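Local coordinates for DNA topoisomerase 2-associated protein PAT1 (Saccharomyces cerevisiae, PDB 5LMG) that acts as a decapping activator and translational repressor in mRNA turnover, its C-terminal domain directly binding the decapping enzyme Dcp2 and the exonuclease Xrn1, at residues 176-185 with 210-218; 134-142 with 153-161. The protein carries 2 engineered substitutions. All blocks are in the same frame, centred on the assembly; numbering follows the deposited sequence.

Contact 1: residues 176-185 with 210-218; sequences SNFIEIMGLL and LISRAALIK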
loop_
_atom_site.group_PDB
_atom_site.type_symbol
_atom_site.label_atom_id
_atom_site.label_comp_id
_atom_site.label_asym_id
_atom_site.label_seq_id
_atom_site.Cartn_x
_atom_site.Cartn_y
_atom_site.Cartn_z
ATOM N N SER A 176 4.913 -13.691 -13.012
ATOM C CA SER A 176 5.347 -12.476 -13.706
ATOM C C SER A 176 6.851 -12.397 -13.930
ATOM O O SER A 176 7.639 -12.658 -13.015
ATOM C CB SER A 176 4.833 -11.220 -13.014
ATOM O OG SER A 176 5.524 -10.974 -11.800
ATOM N N ASN A 177 7.233 -12.030 -15.161
ATOM C CA ASN A 177 8.617 -11.848 -15.606
ATOM C C ASN A 177 8.988 -10.354 -15.596
ATOM O O ASN A 177 8.120 -9.510 -15.340
ATOM C CB ASN A 177 8.827 -12.472 -16.995
ATOM C CG ASN A 177 7.839 -12.047 -18.056
ATOM O OD1 ASN A 177 7.728 -10.873 -18.427
ATOM N ND2 ASN A 177 7.135 -13.018 -18.609
ATOM N N PHE A 178 10.274 -10.034 -15.867
ATOM C CA PHE A 178 10.816 -8.672 -15.887
ATOM C C PHE A 178 9.992 -7.704 -16.754
ATOM O O PHE A 178 9.515 -6.696 -16.235
ATOM C CB PHE A 178 12.302 -8.686 -16.303
ATOM C CG PHE A 178 13.002 -7.345 -16.259
ATOM C CD1 PHE A 178 13.421 -6.798 -15.051
ATOM C CD2 PHE A 178 13.278 -6.649 -17.432
ATOM C CE1 PHE A 178 14.078 -5.562 -15.011
ATOM C CE2 PHE A 178 13.940 -5.415 -17.392
ATOM C CZ PHE A 178 14.332 -4.879 -16.182
ATOM N N ILE A 179 9.798 -8.034 -18.049
ATOM C CA ILE A 179 9.037 -7.230 -19.017
ATOM C C ILE A 179 7.644 -6.839 -18.476
ATOM O O ILE A 179 7.257 -5.672 -18.573
ATOM C CB ILE A 179 8.967 -7.945 -20.406
ATOM C CG1 ILE A 179 10.367 -8.003 -21.081
ATOM C CG2 ILE A 179 7.924 -7.292 -21.342
ATOM C CD1 ILE A 179 10.555 -9.136 -22.139
ATOM N N GLU A 180 6.914 -7.816 -17.903
ATOM C CA GLU A 180 5.563 -7.638 -17.378
ATOM C C GLU A 180 5.496 -6.693 -16.164
ATOM O O GLU A 180 4.653 -5.794 -16.171
ATOM C CB GLU A 180 4.904 -8.998 -17.093
ATOM C CG GLU A 180 4.501 -9.740 -18.365
ATOM C CD GLU A 180 4.237 -11.230 -18.239
ATOM O OE1 GLU A 180 4.534 -11.807 -17.167
ATOM O OE2 GLU A 180 3.769 -11.832 -19.234
ATOM N N ILE A 181 6.397 -6.866 -15.160
ATOM C CA ILE A 181 6.489 -6.000 -13.965
ATOM C C ILE A 181 6.858 -4.568 -14.389
ATOM O O ILE A 181 6.214 -3.620 -13.928
ATOM C CB ILE A 181 7.456 -6.561 -12.881
ATOM C CG1 ILE A 181 6.962 -7.919 -12.356
ATOM C CG2 ILE A 181 7.636 -5.565 -11.709
ATOM C CD1 ILE A 181 8.076 -8.893 -12.046
ATOM N N MET A 182 7.852 -4.427 -15.307
ATOM C CA MET A 182 8.275 -3.127 -15.844
ATOM C C MET A 182 7.085 -2.455 -16.529
ATOM O O MET A 182 6.827 -1.277 -16.273
ATOM C CB MET A 182 9.488 -3.249 -16.788
ATOM C CG MET A 182 10.790 -3.675 -16.091
ATOM S SD MET A 182 11.304 -2.617 -14.708
ATOM C CE MET A 182 11.216 -3.768 -13.381
ATOM N N GLY A 183 6.312 -3.250 -17.280
ATOM C CA GLY A 183 5.086 -2.813 -17.941
ATOM C C GLY A 183 4.078 -2.204 -16.973
ATOM O O GLY A 183 3.537 -1.129 -17.245
ATOM N N LEU A 184 3.859 -2.854 -15.809
ATOM C CA LEU A 184 2.908 -2.379 -14.787
ATOM C C LEU A 184 3.363 -1.084 -14.122
ATOM O O LEU A 184 2.538 -0.210 -13.865
ATOM C CB LEU A 184 2.594 -3.468 -13.732
ATOM C CG LEU A 184 1.924 -4.766 -14.226
ATOM C CD1 LEU A 184 1.803 -5.765 -13.096
ATOM C CD2 LEU A 184 0.539 -4.501 -14.815
ATOM N N LEU A 185 4.674 -0.944 -13.880
ATOM C CA LEU A 185 5.269 0.259 -13.290
ATOM C C LEU A 185 5.083 1.463 -14.216
ATOM O O LEU A 185 4.700 2.544 -13.753
ATOM C CB LEU A 185 6.763 0.032 -13.024
ATOM C CG LEU A 185 7.106 -0.634 -11.698
ATOM C CD1 LEU A 185 8.440 -1.361 -11.794
ATOM C CD2 LEU A 185 7.110 0.370 -10.559
ATOM N N LEU A 210 4.959 -3.333 -6.269
ATOM C CA LEU A 210 5.656 -3.259 -7.561
ATOM C C LEU A 210 7.161 -3.060 -7.398
ATOM O O LEU A 210 7.915 -3.781 -8.041
ATOM C CB LEU A 210 5.077 -2.178 -8.513
ATOM C CG LEU A 210 3.632 -2.325 -9.006
ATOM C CD1 LEU A 210 3.290 -1.189 -9.957
ATOM C CD2 LEU A 210 3.404 -3.665 -9.725
ATOM N N ILE A 211 7.594 -2.105 -6.532
ATOM C CA ILE A 211 9.025 -1.814 -6.276
ATOM C C ILE A 211 9.733 -3.044 -5.696
ATOM O O ILE A 211 10.815 -3.396 -6.180
ATOM C CB ILE A 211 9.251 -0.570 -5.366
ATOM C CG1 ILE A 211 8.777 0.739 -6.015
ATOM C CG2 ILE A 211 10.723 -0.459 -4.906
ATOM C CD1 ILE A 211 8.735 1.928 -4.958
ATOM N N SER A 212 9.136 -3.661 -4.635
ATOM C CA SER A 212 9.668 -4.857 -3.966
ATOM C C SER A 212 9.814 -6.048 -4.927
ATOM O O SER A 212 10.839 -6.730 -4.890
ATOM C CB SER A 212 8.819 -5.235 -2.761
ATOM O OG SER A 212 8.810 -4.162 -1.835
ATOM N N ARG A 213 8.821 -6.255 -5.816
ATOM C CA ARG A 213 8.854 -7.326 -6.818
ATOM C C ARG A 213 9.941 -7.085 -7.879
ATOM O O ARG A 213 10.709 -8.002 -8.168
ATOM C CB ARG A 213 7.465 -7.561 -7.447
ATOM C CG ARG A 213 7.345 -8.806 -8.364
ATOM C CD ARG A 213 7.921 -10.127 -7.829
ATOM N NE ARG A 213 7.501 -10.430 -6.457
ATOM C CZ ARG A 213 8.042 -11.378 -5.697
ATOM N NH1 ARG A 213 9.027 -12.136 -6.168
ATOM N NH2 ARG A 213 7.606 -11.576 -4.460
ATOM N N ALA A 214 10.028 -5.844 -8.412
ATOM C CA ALA A 214 11.037 -5.405 -9.384
ATOM C C ALA A 214 12.459 -5.644 -8.826
ATOM O O ALA A 214 13.314 -6.167 -9.545
ATOM C CB ALA A 214 10.845 -3.927 -9.707
ATOM N N ALA A 215 12.679 -5.301 -7.529
ATOM C CA ALA A 215 13.954 -5.459 -6.814
ATOM C C ALA A 215 14.391 -6.927 -6.668
ATOM O O ALA A 215 15.592 -7.185 -6.593
ATOM C CB ALA A 215 13.869 -4.808 -5.440
ATOM N N LEU A 216 13.430 -7.871 -6.591
ATOM C CA LEU A 216 13.719 -9.303 -6.453
ATOM C C LEU A 216 14.128 -9.960 -7.773
ATOM O O LEU A 216 14.868 -10.944 -7.751
ATOM C CB LEU A 216 12.566 -10.066 -5.778
ATOM C CG LEU A 216 12.361 -9.779 -4.284
ATOM C CD1 LEU A 216 10.979 -10.190 -3.841
ATOM C CD2 LEU A 216 13.423 -10.449 -3.424
ATOM N N ILE A 217 13.673 -9.399 -8.916
ATOM C CA ILE A 217 14.015 -9.878 -10.260
ATOM C C ILE A 217 15.471 -9.473 -10.522
ATOM O O ILE A 217 15.736 -8.310 -10.848
ATOM C CB ILE A 217 13.034 -9.330 -11.359
ATOM C CG1 ILE A 217 11.539 -9.642 -11.041
ATOM C CG2 ILE A 217 13.428 -9.792 -12.783
ATOM C CD1 ILE A 217 11.057 -11.161 -11.066
ATOM N N LYS A 218 16.416 -10.412 -10.303
ATOM C CA LYS A 218 17.856 -10.196 -10.498
ATOM C C LYS A 218 18.514 -11.452 -11.063
ATOM O O LYS A 218 18.165 -12.565 -10.670
ATOM C CB LYS A 218 18.555 -9.771 -9.185
ATOM C CG LYS A 218 18.148 -8.403 -8.620
ATOM C CD LYS A 218 18.799 -7.224 -9.344
ATOM C CE LYS A 218 18.039 -5.934 -9.146
ATOM N NZ LYS A 218 16.823 -5.865 -10.001
#

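Contact 2: residues 134-142 with 153-161; sequences HLQIIILSS and QLKKVDLFQ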
loop_
_atom_site.group_PDB
_atom_site.type_symbol
_atom_site.label_atom_id
_atom_site.label_comp_id
_atom_site.label_asym_id
_atom_site.label_seq_id
_atom_site.Cartn_x
_atom_site.Cartn_y
_atom_site.Cartn_z
ATOM N N HIS A 134 -8.928 6.671 -10.980
ATOM C CA HIS A 134 -10.382 6.581 -11.157
ATOM C C HIS A 134 -10.999 5.519 -10.225
ATOM O O HIS A 134 -12.223 5.342 -10.209
ATOM C CB HIS A 134 -10.731 6.259 -12.627
ATOM C CG HIS A 134 -10.311 7.299 -13.628
ATOM N ND1 HIS A 134 -9.590 8.426 -13.256
ATOM C CD2 HIS A 134 -10.520 7.337 -14.965
ATOM C CE1 HIS A 134 -9.383 9.105 -14.374
ATOM N NE2 HIS A 134 -9.931 8.493 -15.427
ATOM N N LEU A 135 -10.152 4.798 -9.475
ATOM C CA LEU A 135 -10.592 3.751 -8.562
ATOM C C LEU A 135 -11.108 4.436 -7.297
ATOM O O LEU A 135 -10.391 5.230 -6.680
ATOM C CB LEU A 135 -9.433 2.773 -8.288
ATOM C CG LEU A 135 -9.752 1.376 -7.758
ATOM C CD1 LEU A 135 -10.708 0.617 -8.666
ATOM C CD2 LEU A 135 -8.486 0.582 -7.590
ATOM N N GLN A 136 -12.399 4.217 -6.991
ATOM C CA GLN A 136 -13.082 4.827 -5.848
ATOM C C GLN A 136 -12.361 4.612 -4.523
ATOM O O GLN A 136 -12.295 5.546 -3.723
ATOM C CB GLN A 136 -14.547 4.373 -5.769
ATOM C CG GLN A 136 -15.500 5.442 -5.216
ATOM C CD GLN A 136 -15.441 6.780 -5.934
ATOM O OE1 GLN A 136 -15.252 7.828 -5.309
ATOM N NE2 GLN A 136 -15.600 6.784 -7.255
ATOM N N ILE A 137 -11.758 3.417 -4.329
ATOM C CA ILE A 137 -11.016 3.064 -3.115
ATOM C C ILE A 137 -9.775 3.952 -2.898
ATOM O O ILE A 137 -9.395 4.185 -1.748
ATOM C CB ILE A 137 -10.688 1.544 -3.031
ATOM C CG1 ILE A 137 -10.730 1.057 -1.565
ATOM C CG2 ILE A 137 -9.386 1.153 -3.756
ATOM C CD1 ILE A 137 -12.139 1.023 -0.975
ATOM N N ILE A 138 -9.180 4.464 -3.995
ATOM C CA ILE A 138 -8.033 5.375 -3.948
ATOM C C ILE A 138 -8.526 6.730 -3.448
ATOM O O ILE A 138 -7.926 7.295 -2.538
ATOM C CB ILE A 138 -7.329 5.448 -5.335
ATOM C CG1 ILE A 138 -6.661 4.087 -5.701
ATOM C CG2 ILE A 138 -6.363 6.643 -5.437
ATOM C CD1 ILE A 138 -5.392 3.626 -4.868
ATOM N N ILE A 139 -9.641 7.224 -4.013
ATOM C CA ILE A 139 -10.254 8.501 -3.625
ATOM C C ILE A 139 -10.672 8.457 -2.136
ATOM O O ILE A 139 -10.379 9.397 -1.407
ATOM C CB ILE A 139 -11.385 8.910 -4.623
ATOM C CG1 ILE A 139 -10.779 9.188 -6.030
ATOM C CG2 ILE A 139 -12.180 10.143 -4.131
ATOM C CD1 ILE A 139 -11.657 8.827 -7.203
ATOM N N LEU A 140 -11.241 7.322 -1.670
ATOM C CA LEU A 140 -11.655 7.129 -0.279
ATOM C C LEU A 140 -10.504 7.035 0.707
ATOM O O LEU A 140 -10.667 7.438 1.852
ATOM C CB LEU A 140 -12.562 5.883 -0.130
ATOM C CG LEU A 140 -13.970 5.997 -0.723
ATOM C CD1 LEU A 140 -14.731 4.684 -0.558
ATOM C CD2 LEU A 140 -14.746 7.189 -0.123
ATOM N N SER A 141 -9.387 6.425 0.302
ATOM C CA SER A 141 -8.218 6.228 1.162
ATOM C C SER A 141 -7.187 7.372 1.088
ATOM O O SER A 141 -6.175 7.320 1.790
ATOM C CB SER A 141 -7.563 4.873 0.888
ATOM O OG SER A 141 -7.132 4.796 -0.460
ATOM N N SER A 142 -7.433 8.398 0.251
ATOM C CA SER A 142 -6.526 9.554 0.170
ATOM C C SER A 142 -6.992 10.612 1.187
ATOM O O SER A 142 -8.150 11.032 1.151
ATOM C CB SER A 142 -6.530 10.169 -1.228
ATOM O OG SER A 142 -5.825 11.404 -1.251
ATOM N N GLN A 153 -16.609 3.781 5.209
ATOM C CA GLN A 153 -15.604 4.017 4.184
ATOM C C GLN A 153 -14.272 3.352 4.554
ATOM O O GLN A 153 -13.660 2.720 3.689
ATOM C CB GLN A 153 -15.443 5.519 3.920
ATOM C CG GLN A 153 -16.616 6.090 3.125
ATOM C CD GLN A 153 -16.618 7.594 3.028
ATOM O OE1 GLN A 153 -16.058 8.304 3.858
ATOM N NE2 GLN A 153 -17.295 8.115 2.028
ATOM N N LEU A 154 -13.875 3.429 5.848
ATOM C CA LEU A 154 -12.653 2.787 6.353
ATOM C C LEU A 154 -12.734 1.248 6.225
ATOM O O LEU A 154 -11.738 0.616 5.842
ATOM C CB LEU A 154 -12.350 3.193 7.804
ATOM C CG LEU A 154 -11.929 4.652 8.064
ATOM C CD1 LEU A 154 -11.733 4.906 9.572
ATOM C CD2 LEU A 154 -10.658 5.025 7.280
ATOM N N LYS A 155 -13.937 0.666 6.491
ATOM C CA LYS A 155 -14.202 -0.776 6.368
ATOM C C LYS A 155 -14.003 -1.225 4.901
ATOM O O LYS A 155 -13.432 -2.289 4.663
ATOM C CB LYS A 155 -15.618 -1.137 6.869
ATOM C CG LYS A 155 -15.813 -1.051 8.394
ATOM C CD LYS A 155 -15.091 -2.164 9.154
ATOM C CE LYS A 155 -15.141 -1.964 10.646
ATOM N NZ LYS A 155 -14.392 -3.028 11.365
ATOM N N LYS A 156 -14.462 -0.401 3.931
ATOM C CA LYS A 156 -14.308 -0.683 2.499
ATOM C C LYS A 156 -12.826 -0.713 2.094
ATOM O O LYS A 156 -12.417 -1.603 1.336
ATOM C CB LYS A 156 -15.071 0.333 1.651
ATOM C CG LYS A 156 -16.580 0.105 1.645
ATOM C CD LYS A 156 -17.337 1.115 0.776
ATOM C CE LYS A 156 -17.144 0.925 -0.718
ATOM N NZ LYS A 156 -17.716 -0.360 -1.204
ATOM N N VAL A 157 -12.023 0.222 2.654
ATOM C CA VAL A 157 -10.581 0.345 2.411
ATOM C C VAL A 157 -9.870 -0.912 2.938
ATOM O O VAL A 157 -9.091 -1.510 2.197
ATOM C CB VAL A 157 -9.990 1.680 2.971
ATOM C CG1 VAL A 157 -8.460 1.717 2.855
ATOM C CG2 VAL A 157 -10.600 2.894 2.261
ATOM N N ASP A 158 -10.184 -1.339 4.186
ATOM C CA ASP A 158 -9.612 -2.540 4.812
ATOM C C ASP A 158 -9.957 -3.818 4.002
ATOM O O ASP A 158 -9.097 -4.694 3.860
ATOM C CB ASP A 158 -10.080 -2.683 6.276
ATOM C CG ASP A 158 -9.762 -1.514 7.204
ATOM O OD1 ASP A 158 -8.861 -0.704 6.868
ATOM O OD2 ASP A 158 -10.393 -1.422 8.278
ATOM N N LEU A 159 -11.200 -3.896 3.456
ATOM C CA LEU A 159 -11.645 -5.018 2.618
ATOM C C LEU A 159 -10.818 -5.099 1.326
ATOM O O LEU A 159 -10.297 -6.167 1.013
ATOM C CB LEU A 159 -13.156 -4.955 2.289
ATOM C CG LEU A 159 -13.702 -6.138 1.454
ATOM C CD1 LEU A 159 -13.835 -7.404 2.295
ATOM C CD2 LEU A 159 -15.029 -5.783 0.792
ATOM N N PHE A 160 -10.725 -3.976 0.575
ATOM C CA PHE A 160 -9.954 -3.876 -0.659
ATOM C C PHE A 160 -8.499 -4.266 -0.399
ATOM O O PHE A 160 -7.940 -5.052 -1.159
ATOM C CB PHE A 160 -10.030 -2.455 -1.235
ATOM C CG PHE A 160 -9.553 -2.352 -2.663
ATOM C CD1 PHE A 160 -8.195 -2.292 -2.958
ATOM C CD2 PHE A 160 -10.459 -2.308 -3.714
ATOM C CE1 PHE A 160 -7.752 -2.185 -4.282
ATOM C CE2 PHE A 160 -10.016 -2.208 -5.038
ATOM C CZ PHE A 160 -8.665 -2.147 -5.308
ATOM N N GLN A 161 -7.921 -3.775 0.713
ATOM C CA GLN A 161 -6.557 -4.069 1.148
ATOM C C GLN A 161 -6.329 -5.576 1.352
ATOM O O GLN A 161 -5.382 -6.130 0.793
ATOM C CB GLN A 161 -6.228 -3.266 2.427
ATOM C CG GLN A 161 -4.896 -3.608 3.127
ATOM C CD GLN A 161 -3.667 -3.041 2.442
ATOM O OE1 GLN A 161 -3.664 -1.917 1.924
ATOM N NE2 GLN A 161 -2.575 -3.802 2.464
#

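Contact 1: residues 176-185 with 210-218
Ile181 sets its CG1 branch beside its own backbone N (chi1 -62°), which carries CD1 toward Ile217, while CG2, on the carbonyl side, turns to Ala214. Ile217 has CG1 in the same setting, and the two side chains meet tip to tip, with Ile181 CD1 3.7 Å from Ile217 CG1. Ile181 CD1 also rests on the aliphatic part of Arg213, 3.8 Å from Arg213 CG; the bends of the arginine at chi2 and chi3 lay one face of its guanidinium against Leu216 CD1. The other branch of Ile217 meets Phe178, whose ring is approached at its edge, near the plane, with Ile217 CG2 3.8 Å from Phe178 CD1. One face of that ring is covered from within its own helix by Met182 CG. Met182 starts out away from the partner helix, but its bent chain brings CE back to 3.7 Å from Ala214 CB.

Helices 178-191 and 201-216 run nearly antiparallel, at 152° and 10.1 Å between segment axes, in a largely helical protein whose sequence family belongs to the TPR clan. At the Leu210 end, Leu185 and Leu210 pass alongside one another, pointing opposite ways, Leu185 CD2 lying 3.8 Å from Leu210 CB, and Leu210 CD2 reaches Leu184 CB. Leu172 of helix 151-174 touches both Leu184 and Leu210, while Trp235 and Ile238 of helix 234-246 meet Leu185 and Met182.

No hydrogen bond crosses the contact. The start of helix 178-191 is closed by a capping box, in which Asn177 OD1 accepts from Glu180 N at 3.2 Å and Glu180 OE1 takes a weak bond from Asn177 N.

Contact 2: residues 134-142 with 153-161
The aromatic contact is made by Ile137 and Phe160. Ile137 CG2 stands over the centre of the Phe160 ring, 3.4 Å from its centroid and only 3° off the normal, a CH-pi contact pointing almost straight down on the face. An unusual chi1 of -146° puts this methyl between the backbone N and carbonyl carbon of Ile137 and turns it onto the ring, while Phe160, with CG anti to its N, reaches across to helix 136-141. Leu135 points against Phe160 and meets its far end on the side where Ile137 sits, Leu135 CD2 lying 3.6 Å from Phe160 CZ.

Aliphatic contacts continue along the helix. Ile137 CG1 packs on Phe160 CB at 3.6 Å, and Ile137 CD1 reaches over the Lys156-Val157 peptide, 3.5 Å from Lys156 O. Val157 places CG1 3.8 Å from Ser141 CB. The short helix 136-141 lies across the early part of helix 151-174 at 127°, with 9.7 Å between segment axes, the two joined by a mostly irregular connection within the PAT1 family region. Helix 201-216 lies against the same site, Ile202 touching both Ser141 and Phe160.

No hydrogen bond joins the two segments; polar side chains touch across the contact through carbon atoms and, in Gln153, the amide nitrogen. Leu140 CD2 sits 3.5 Å from Gln153 NE2; OE1 of that glutamine accepts from Thr150 N. Ser141 OG donates to Ile137 O at 2.7 Å, an acceptor that also receives Ser141 N. Ser141 OG is also hydrogen-bonded to Ser200 OG. The amine of Lys156 is held by Ser101 O.

In the fold
Both contacts are largely buried, but contact 2 lies nearer the middle of the chain, about 10 Å from its centre against about 16 Å for contact 1. Their nearest atoms are about 11 Å apart. They come in series along the chain, linked by helix 151-174: its early turns form one side of contact 2, and Leu172 near its end packs against contact 1. Helix 201-216 likewise supplies Ile202 beside contact 2 and most of the second segment of contact 1. Contact 1 joins two nearly antiparallel helices through apolar side chains, partly exposed at the Phe178-Ile217 end, whereas contact 2 crosses more steeply, centres on a ring face and brings in the polar Gln153 and Ser141.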